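Local coordinates for putative signal recognition particle protein (Chaetomium thermophilum, PDB 5CK4) that binds GDP and GTP as the Arf-like GTPase beta subunit of the signal recognition particle receptor, probably at the endoplasmic reticulum membrane, at residues A164-L169 with P213-A218. Residues are numbered along the deposited sequence; the frame is centred on the assembly and turned at random.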
# COMPACT_ATOMS: atom_id res chain seq x y z
N ALA A 164 -8.56 -1.09 -3.43
CA ALA A 164 -7.15 -1.47 -3.41
C ALA A 164 -6.28 -0.44 -2.72
O ALA A 164 -6.70 0.69 -2.51
CB ALA A 164 -6.63 -1.74 -4.82
N VAL A 165 -5.06 -0.85 -2.41
CA VAL A 165 -4.08 0.02 -1.79
C VAL A 165 -2.79 -0.05 -2.59
O VAL A 165 -2.33 -1.13 -2.94
CB VAL A 165 -3.77 -0.45 -0.35
CG1 VAL A 165 -2.51 0.25 0.22
CG2 VAL A 165 -4.97 -0.21 0.54
N ILE A 166 -2.20 1.10 -2.90
CA ILE A 166 -0.82 1.10 -3.37
C ILE A 166 0.05 1.64 -2.24
O ILE A 166 -0.18 2.76 -1.75
CB ILE A 166 -0.65 1.97 -4.62
CG1 ILE A 166 -1.43 1.40 -5.80
CG2 ILE A 166 0.84 2.09 -4.97
CD1 ILE A 166 -1.45 2.34 -7.05
N PHE A 167 1.02 0.85 -1.79
CA PHE A 167 1.98 1.32 -0.80
C PHE A 167 3.28 1.68 -1.52
O PHE A 167 4.01 0.79 -1.97
CB PHE A 167 2.24 0.26 0.27
CG PHE A 167 3.14 0.73 1.39
CD1 PHE A 167 4.53 0.65 1.27
CD2 PHE A 167 2.59 1.28 2.54
CE1 PHE A 167 5.35 1.10 2.30
CE2 PHE A 167 3.41 1.72 3.57
CZ PHE A 167 4.78 1.63 3.45
N LEU A 168 3.56 2.98 -1.64
CA LEU A 168 4.71 3.46 -2.40
C LEU A 168 5.90 3.71 -1.48
O LEU A 168 5.75 4.28 -0.42
CB LEU A 168 4.36 4.75 -3.12
CG LEU A 168 5.22 5.29 -4.28
CD1 LEU A 168 5.08 4.41 -5.52
CD2 LEU A 168 4.79 6.71 -4.60
N LEU A 169 7.08 3.28 -1.92
CA LEU A 169 8.32 3.53 -1.18
C LEU A 169 9.43 3.93 -2.16
O LEU A 169 9.35 3.64 -3.36
CB LEU A 169 8.74 2.31 -0.34
CG LEU A 169 8.99 0.98 -1.10
CD1 LEU A 169 10.44 0.89 -1.65
CD2 LEU A 169 8.70 -0.21 -0.20
N PRO A 213 -6.71 -5.82 -2.25
CA PRO A 213 -5.31 -6.17 -2.53
C PRO A 213 -4.33 -5.02 -2.29
O PRO A 213 -4.75 -3.86 -2.29
CB PRO A 213 -5.33 -6.53 -4.01
CG PRO A 213 -6.55 -5.86 -4.57
CD PRO A 213 -7.56 -5.90 -3.45
N VAL A 214 -3.05 -5.33 -2.11
CA VAL A 214 -2.06 -4.31 -1.79
C VAL A 214 -0.89 -4.45 -2.75
O VAL A 214 -0.25 -5.51 -2.81
CB VAL A 214 -1.53 -4.44 -0.34
CG1 VAL A 214 -0.45 -3.41 -0.05
CG2 VAL A 214 -2.67 -4.27 0.66
N LEU A 215 -0.63 -3.39 -3.50
CA LEU A 215 0.52 -3.36 -4.39
C LEU A 215 1.62 -2.61 -3.66
O LEU A 215 1.44 -1.43 -3.32
CB LEU A 215 0.17 -2.63 -5.69
CG LEU A 215 1.34 -2.46 -6.67
CD1 LEU A 215 1.85 -3.81 -7.16
CD2 LEU A 215 0.91 -1.59 -7.85
N ILE A 216 2.74 -3.27 -3.41
CA ILE A 216 3.89 -2.56 -2.88
C ILE A 216 4.71 -2.06 -4.06
O ILE A 216 5.38 -2.83 -4.75
CB ILE A 216 4.72 -3.43 -1.93
CG1 ILE A 216 3.86 -3.85 -0.73
CG2 ILE A 216 5.96 -2.65 -1.45
CD1 ILE A 216 4.46 -4.93 0.14
N ALA A 217 4.62 -0.76 -4.30
CA ALA A 217 5.22 -0.15 -5.48
C ALA A 217 6.62 0.38 -5.14
O ALA A 217 6.77 1.39 -4.42
CB ALA A 217 4.32 0.96 -6.01
N ALA A 218 7.64 -0.33 -5.62
CA ALA A 218 9.02 0.03 -5.33
C ALA A 218 9.49 1.06 -6.35
O ALA A 218 10.01 0.69 -7.41
CB ALA A 218 9.91 -1.23 -5.33
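L168 and I166 close on A217 from two directions: L168 CD1 lies 3.6 Å from A217 CB, and I166 CG2 lies 3.8 Å from the same methyl. With CG anti to the backbone N (chi1 -164°), chi2 of 70° turns L168 CD1 back toward A217 while it stays above its own strand, which makes this the tightest side-chain packing here. The other face, with V165, F167, V214 and I216, meets more loosely across the pair. V165 CB stays 4.1 Å from V214 CG2, and the F167 side chain runs off from the partner strand and touches I25 and T185; L169 CD2 does approach I216 CG2, at 3.9 Å. Neither side faces solvent, since helix 180-201 covers the face of F167, V214 and I216, and W308 of helix 306-313 touches L215 and A217. Five alternating backbone hydrogen bonds, from V165 N to P213 O through to L169 N to A217 O, are the evidence for the parallel register. In one, A217 N sits 36° out of the F167 carbonyl plane, at 2.9 Å from F167 O. The two are adjacent central strands of the P-loop GTPase sheet, joined by a crossover through helix 180-201. Buried amides paired within an apolar shell are consistent with a rigid sheet interior close to the nucleotide, where L168 nears G31 and N219.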